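Local coordinates for protein agmatinase (Deinococcus radiodurans, PDB 1WOH) that probably hydrolyses agmatine to putrescine and urea, as a manganese-dependent enzyme of the arginase family that binds two manganese ions per subunit, at residues Glu102-Val107 with Leu128-Asp133; Ile87-Ser90 with Gln94-His97. One frame throughout, in Å; residues are numbered along the deposited sequence.

Contact 1 of 2, residues Glu102-Val107 with Leu128-Asp133; sequences EAARQV and LRAFAD
Ala130 sets its methyl group against helix 93-108, where two successive residues receive it. Ala130 CB lies 3.7 Å from Ala104 CB. The same Ala130 CB is 3.6 Å from Arg105 CG and close to the backbone N of that residue. With so small a side chain on the loop, the backbones can approach closely: the CA atoms of Arg105 and Ala130 are 4.9 Å apart.

Arg105 lies across this junction. Its CG stands beside the backbone N and opposite the carbonyl carbon (chi1 -79°), which brings CG against Ala130 CB and CA; a bend at chi2 (-148°) then carries the chain along residues 129-130. The guanidinium ends with one face turned to Ala130 CA, which sits 4.2 Å above the plane and off toward the rim. Arg105 NH2 approaches Arg129 O obliquely at 3.5 Å, a loose polar approach rather than a bond.

Arg129 directs its own guanidinium to other parts of helix 93-108, with a salt bridge to Asp98 and a hydrogen bond to Thr101. Ala104 also packs on Phe116 of strand 114-118. The contact thus joins two connections on one face of the parallel sheet, helix 93-108 and the loop leading into strand 137-142, in the layered alpha/beta fold of the arginase family.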
ATOM      1  N   GLU A 102     -19.795 -20.191 -24.441  1.00 18.50           N
ATOM      2  CA  GLU A 102     -20.460 -21.438 -24.087  1.00 20.83           C
ATOM      3  C   GLU A 102     -20.994 -21.394 -22.661  1.00 20.30           C
ATOM      4  O   GLU A 102     -22.141 -21.763 -22.412  1.00 19.82           O
ATOM      5  CB  GLU A 102     -19.506 -22.626 -24.258  1.00 25.36           C
ATOM      6  CG  GLU A 102     -20.098 -23.973 -23.837  1.00 32.58           C
ATOM      7  CD  GLU A 102     -21.386 -24.325 -24.575  1.00 38.41           C
ATOM      8  OE1 GLU A 102     -22.014 -25.350 -24.225  1.00 42.47           O
ATOM      9  OE2 GLU A 102     -21.775 -23.585 -25.504  1.00 42.30           O
ATOM     10  N   ALA A 103     -20.168 -20.937 -21.724  1.00 19.32           N
ATOM     11  CA  ALA A 103     -20.591 -20.854 -20.336  1.00 18.16           C
ATOM     12  C   ALA A 103     -21.739 -19.860 -20.189  1.00 17.50           C
ATOM     13  O   ALA A 103     -22.690 -20.111 -19.452  1.00 18.97           O
ATOM     14  CB  ALA A 103     -19.419 -20.443 -19.450  1.00 16.97           C
ATOM     15  N   ALA A 104     -21.651 -18.734 -20.892  1.00 17.72           N
ATOM     16  CA  ALA A 104     -22.692 -17.712 -20.821  1.00 17.39           C
ATOM     17  C   ALA A 104     -24.011 -18.266 -21.360  1.00 18.09           C
ATOM     18  O   ALA A 104     -25.067 -18.023 -20.784  1.00 19.03           O
ATOM     19  CB  ALA A 104     -22.272 -16.477 -21.604  1.00 18.02           C
ATOM     20  N   ARG A 105     -23.949 -19.005 -22.462  1.00 18.48           N
ATOM     21  CA  ARG A 105     -25.158 -19.597 -23.033  1.00 23.67           C
ATOM     22  C   ARG A 105     -25.814 -20.544 -22.038  1.00 22.64           C
ATOM     23  O   ARG A 105     -27.039 -20.536 -21.871  1.00 23.77           O
ATOM     24  CB  ARG A 105     -24.848 -20.381 -24.312  1.00 27.98           C
ATOM     25  CG  ARG A 105     -24.672 -19.542 -25.560  1.00 36.24           C
ATOM     26  CD  ARG A 105     -25.157 -20.318 -26.779  1.00 45.22           C
ATOM     27  NE  ARG A 105     -24.875 -19.629 -28.035  1.00 52.53           N
ATOM     28  CZ  ARG A 105     -23.671 -19.561 -28.591  1.00 56.76           C
ATOM     29  NH1 ARG A 105     -22.638 -20.147 -28.001  1.00 59.65           N
ATOM     30  NH2 ARG A 105     -23.499 -18.913 -29.735  1.00 58.70           N
ATOM     31  N   GLN A 106     -24.998 -21.371 -21.390  1.00 22.02           N
ATOM     32  CA  GLN A 106     -25.503 -22.332 -20.415  1.00 21.45           C
ATOM     33  C   GLN A 106     -26.130 -21.636 -19.214  1.00 20.58           C
ATOM     34  O   GLN A 106     -27.167 -22.066 -18.711  1.00 19.83           O
ATOM     35  CB  GLN A 106     -24.379 -23.256 -19.946  1.00 23.70           C
ATOM     36  CG  GLN A 106     -23.715 -24.040 -21.069  1.00 28.09           C
ATOM     37  CD  GLN A 106     -22.623 -24.964 -20.568  1.00 31.85           C
ATOM     38  OE1 GLN A 106     -21.795 -24.575 -19.740  1.00 34.21           O
ATOM     39  NE2 GLN A 106     -22.608 -26.194 -21.074  1.00 35.63           N
ATOM     40  N   VAL A 107     -25.497 -20.566 -18.751  1.00 17.61           N
ATOM     41  CA  VAL A 107     -26.015 -19.824 -17.612  1.00 18.33           C
ATOM     42  C   VAL A 107     -27.293 -19.080 -17.985  1.00 17.92           C
ATOM     43  O   VAL A 107     -28.266 -19.065 -17.224  1.00 20.14           O
ATOM     44  CB  VAL A 107     -24.958 -18.830 -17.077  1.00 17.38           C
ATOM     45  CG1 VAL A 107     -25.604 -17.837 -16.102  1.00 18.70           C
ATOM     46  CG2 VAL A 107     -23.852 -19.606 -16.382  1.00 16.37           C
ATOM     47  N   LEU A 128     -21.696 -11.379 -25.211  1.00 13.20           N
ATOM     48  CA  LEU A 128     -22.795 -11.010 -26.094  1.00 13.30           C
ATOM     49  C   LEU A 128     -23.128 -12.070 -27.136  1.00 14.11           C
ATOM     50  O   LEU A 128     -24.285 -12.195 -27.534  1.00 14.45           O
ATOM     51  CB  LEU A 128     -22.505  -9.667 -26.771  1.00 11.34           C
ATOM     52  CG  LEU A 128     -22.764  -8.459 -25.861  1.00 10.57           C
ATOM     53  CD1 LEU A 128     -22.196  -7.182 -26.472  1.00 13.48           C
ATOM     54  CD2 LEU A 128     -24.280  -8.331 -25.645  1.00 13.10           C
ATOM     55  N   ARG A 129     -22.136 -12.846 -27.567  1.00 14.45           N
ATOM     56  CA  ARG A 129     -22.411 -13.879 -28.561  1.00 14.50           C
ATOM     57  C   ARG A 129     -23.456 -14.867 -28.054  1.00 16.02           C
ATOM     58  O   ARG A 129     -24.101 -15.561 -28.843  1.00 16.73           O
ATOM     59  CB  ARG A 129     -21.134 -14.640 -28.939  1.00 15.11           C
ATOM     60  CG  ARG A 129     -20.108 -13.813 -29.694  1.00 14.10           C
ATOM     61  CD  ARG A 129     -19.063 -14.695 -30.393  1.00 15.31           C
ATOM     62  NE  ARG A 129     -18.325 -15.552 -29.469  1.00 17.12           N
ATOM     63  CZ  ARG A 129     -17.249 -16.257 -29.807  1.00 18.10           C
ATOM     64  NH1 ARG A 129     -16.784 -16.206 -31.051  1.00 18.51           N
ATOM     65  NH2 ARG A 129     -16.634 -17.014 -28.910  1.00 17.15           N
ATOM     66  N   ALA A 130     -23.631 -14.927 -26.738  1.00 16.15           N
ATOM     67  CA  ALA A 130     -24.602 -15.843 -26.155  1.00 15.60           C
ATOM     68  C   ALA A 130     -26.036 -15.327 -26.254  1.00 17.18           C
ATOM     69  O   ALA A 130     -26.971 -16.011 -25.839  1.00 18.06           O
ATOM     70  CB  ALA A 130     -24.250 -16.115 -24.702  1.00 15.14           C
ATOM     71  N   PHE A 131     -26.206 -14.126 -26.801  1.00 16.63           N
ATOM     72  CA  PHE A 131     -27.530 -13.521 -26.939  1.00 17.26           C
ATOM     73  C   PHE A 131     -27.927 -13.385 -28.410  1.00 18.18           C
ATOM     74  O   PHE A 131     -28.668 -12.480 -28.787  1.00 18.71           O
ATOM     75  CB  PHE A 131     -27.551 -12.139 -26.274  1.00 15.54           C
ATOM     76  CG  PHE A 131     -27.311 -12.177 -24.790  1.00 15.95           C
ATOM     77  CD1 PHE A 131     -26.051 -12.484 -24.277  1.00 14.86           C
ATOM     78  CD2 PHE A 131     -28.352 -11.918 -23.901  1.00 15.95           C
ATOM     79  CE1 PHE A 131     -25.831 -12.531 -22.896  1.00 13.08           C
ATOM     80  CE2 PHE A 131     -28.147 -11.961 -22.519  1.00 12.59           C
ATOM     81  CZ  PHE A 131     -26.886 -12.269 -22.014  1.00 13.30           C
ATOM     82  N   ALA A 132     -27.434 -14.295 -29.239  1.00 18.97           N
ATOM     83  CA  ALA A 132     -27.737 -14.253 -30.664  1.00 21.03           C
ATOM     84  C   ALA A 132     -29.231 -14.386 -30.963  1.00 20.38           C
ATOM     85  O   ALA A 132     -29.711 -13.874 -31.973  1.00 22.65           O
ATOM     86  CB  ALA A 132     -26.961 -15.351 -31.388  1.00 20.18           C
ATOM     87  N   ASP A 133     -29.964 -15.060 -30.083  1.00 22.71           N
ATOM     88  CA  ASP A 133     -31.394 -15.268 -30.297  1.00 24.29           C
ATOM     89  C   ASP A 133     -32.301 -14.171 -29.754  1.00 24.36           C
ATOM     90  O   ASP A 133     -33.523 -14.319 -29.760  1.00 24.24           O
ATOM     91  CB  ASP A 133     -31.822 -16.623 -29.718  1.00 26.70           C
ATOM     92  CG  ASP A 133     -31.680 -16.690 -28.209  1.00 28.84           C
ATOM     93  OD1 ASP A 133     -31.830 -17.796 -27.649  1.00 29.80           O
ATOM     94  OD2 ASP A 133     -31.427 -15.641 -27.581  1.00 29.40           O
TER

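Contact 2 of 2, residues Ile87-Ser90 with Gln94-His97; sequences ILPS and QLAH
Pro89 presents its ring to the first turns of helix 93-108 and meets two consecutive residues with different parts of it. The CB-CG side faces Leu95: Pro89 CB is 3.9 Å from Leu95 CD2, and Pro89 CG is 4.0 Å from the same methyl. The ring and the leucine branch cross at a slant, with CD2 as the leading atom. Leu95 has CG opposite its backbone N (chi1 172°), a setting that, with chi2 at 58°, carries CD2 to the proline.

At the other side of the ring, Pro89 CD lies against the helix backbone, 3.9 Å from Ala96 CA, and almost as near the methyl of that alanine. Ala96 CB is shared, because Leu88 CD2 reaches it at 4.1 Å. The segments are separated by only three residues, so the contact is local: the loop leaving strand 80-85 packs back on the start of the helix, in the beta-alpha-beta crossover from strand 80-85 to strand 114-118. An alanine in place of Pro89 would lack CG and CD, and would probably leave Ala96 without its ring neighbour and the Leu95 methyl less firmly seated.

Leu88 has its CG beside the backbone N (chi1 -57°), which turns CD2 toward Ala96 CB, and its side chain also packs on Pro37, Phe38 and Ile100. Asn153 of a second subunit packs on Pro89, while Asp154 of that subunit touches Leu95. Ser90 OG hydrogen-bonds to Arg152 of the same neighbouring chain.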
ATOM      1  N   ILE A  87     -13.706 -21.412 -17.109  1.00 16.66           N
ATOM      2  CA  ILE A  87     -12.363 -21.971 -16.981  1.00 17.71           C
ATOM      3  C   ILE A  87     -11.566 -21.464 -18.167  1.00 17.16           C
ATOM      4  O   ILE A  87     -11.751 -21.905 -19.299  1.00 16.66           O
ATOM      5  CB  ILE A  87     -12.372 -23.507 -16.993  1.00 18.73           C
ATOM      6  CG1 ILE A  87     -13.147 -24.020 -15.778  1.00 18.77           C
ATOM      7  CG2 ILE A  87     -10.940 -24.036 -16.962  1.00 19.58           C
ATOM      8  CD1 ILE A  87     -13.278 -25.524 -15.723  1.00 18.78           C
ATOM      9  N   LEU A  88     -10.676 -20.521 -17.895  1.00 15.49           N
ATOM     10  CA  LEU A  88      -9.876 -19.909 -18.935  1.00 15.56           C
ATOM     11  C   LEU A  88      -8.502 -20.524 -19.101  1.00 15.00           C
ATOM     12  O   LEU A  88      -7.890 -20.974 -18.133  1.00 14.48           O
ATOM     13  CB  LEU A  88      -9.700 -18.423 -18.631  1.00 17.33           C
ATOM     14  CG  LEU A  88     -10.994 -17.628 -18.470  1.00 16.30           C
ATOM     15  CD1 LEU A  88     -10.680 -16.260 -17.875  1.00 20.79           C
ATOM     16  CD2 LEU A  88     -11.676 -17.497 -19.827  1.00 18.31           C
ATOM     17  N   PRO A  89      -8.006 -20.560 -20.344  1.00 13.76           N
ATOM     18  CA  PRO A  89      -6.678 -21.116 -20.603  1.00 14.71           C
ATOM     19  C   PRO A  89      -5.730 -19.940 -20.402  1.00 15.48           C
ATOM     20  O   PRO A  89      -6.178 -18.841 -20.082  1.00 15.41           O
ATOM     21  CB  PRO A  89      -6.755 -21.500 -22.067  1.00 15.63           C
ATOM     22  CG  PRO A  89      -7.572 -20.371 -22.643  1.00 15.15           C
ATOM     23  CD  PRO A  89      -8.691 -20.221 -21.608  1.00 12.39           C
ATOM     24  N   SER A  90      -4.434 -20.164 -20.565  1.00 15.43           N
ATOM     25  CA  SER A  90      -3.479 -19.063 -20.479  1.00 15.14           C
ATOM     26  C   SER A  90      -3.388 -18.622 -21.937  1.00 15.55           C
ATOM     27  O   SER A  90      -3.480 -19.458 -22.837  1.00 16.17           O
ATOM     28  CB  SER A  90      -2.122 -19.545 -19.965  1.00 17.00           C
ATOM     29  OG  SER A  90      -2.171 -19.780 -18.565  1.00 18.56           O
ATOM     30  N   GLN A  94      -8.767 -16.734 -28.531  1.00 16.98           N
ATOM     31  CA  GLN A  94      -9.904 -17.285 -29.259  1.00 19.26           C
ATOM     32  C   GLN A  94     -10.544 -18.434 -28.493  1.00 18.04           C
ATOM     33  O   GLN A  94     -11.770 -18.548 -28.458  1.00 16.86           O
ATOM     34  CB  GLN A  94      -9.465 -17.751 -30.649  1.00 22.80           C
ATOM     35  CG  GLN A  94     -10.621 -18.093 -31.570  1.00 30.56           C
ATOM     36  CD  GLN A  94     -10.182 -18.229 -33.014  1.00 36.78           C
ATOM     37  OE1 GLN A  94      -9.607 -17.301 -33.590  1.00 39.41           O
ATOM     38  NE2 GLN A  94     -10.451 -19.389 -33.611  1.00 39.03           N
ATOM     39  N   LEU A  95      -9.721 -19.287 -27.888  1.00 17.32           N
ATOM     40  CA  LEU A  95     -10.236 -20.407 -27.101  1.00 17.88           C
ATOM     41  C   LEU A  95     -10.966 -19.845 -25.884  1.00 16.98           C
ATOM     42  O   LEU A  95     -12.041 -20.319 -25.506  1.00 14.93           O
ATOM     43  CB  LEU A  95      -9.094 -21.320 -26.637  1.00 17.53           C
ATOM     44  CG  LEU A  95      -9.471 -22.425 -25.641  1.00 17.86           C
ATOM     45  CD1 LEU A  95     -10.557 -23.323 -26.235  1.00 18.74           C
ATOM     46  CD2 LEU A  95      -8.236 -23.240 -25.287  1.00 17.97           C
ATOM     47  N   ALA A  96     -10.375 -18.823 -25.270  1.00 16.70           N
ATOM     48  CA  ALA A  96     -10.984 -18.203 -24.103  1.00 15.69           C
ATOM     49  C   ALA A  96     -12.369 -17.687 -24.499  1.00 14.18           C
ATOM     50  O   ALA A  96     -13.351 -17.909 -23.786  1.00 15.04           O
ATOM     51  CB  ALA A  96     -10.106 -17.054 -23.597  1.00 15.64           C
ATOM     52  N   HIS A  97     -12.445 -17.012 -25.645  1.00 13.65           N
ATOM     53  CA  HIS A  97     -13.711 -16.477 -26.141  1.00 14.42           C
ATOM     54  C   HIS A  97     -14.767 -17.572 -26.290  1.00 13.79           C
ATOM     55  O   HIS A  97     -15.916 -17.405 -25.882  1.00 13.38           O
ATOM     56  CB  HIS A  97     -13.512 -15.797 -27.501  1.00 15.00           C
ATOM     57  CG  HIS A  97     -12.651 -14.571 -27.450  1.00 13.22           C
ATOM     58  ND1 HIS A  97     -12.150 -13.971 -28.585  1.00 15.45           N
ATOM     59  CD2 HIS A  97     -12.209 -13.830 -26.405  1.00 16.45           C
ATOM     60  CE1 HIS A  97     -11.435 -12.913 -28.241  1.00 16.71           C
ATOM     61  NE2 HIS A  97     -11.455 -12.804 -26.924  1.00 13.39           N
TER

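Both contacts draw on helix 93-108, contact 2 near its start and contact 1 toward its end, with centres about 15 Å apart. Contact 2 is the more fully buried, yet its centre is farther from the middle of the chain, about 20 Å against 15 Å; two neighbouring subunits adjoin it, whereas contact 1 is touched by no other chain. The chemistry differs as well: 87-90 with 94-97 is wholly apolar, while 102-107 with 128-133 adds an exposed arginine to a methyl pair. Arg129 of contact 1 links them, its NH2 lying 3.1 Å from His97 O of contact 2, probably a hydrogen bond.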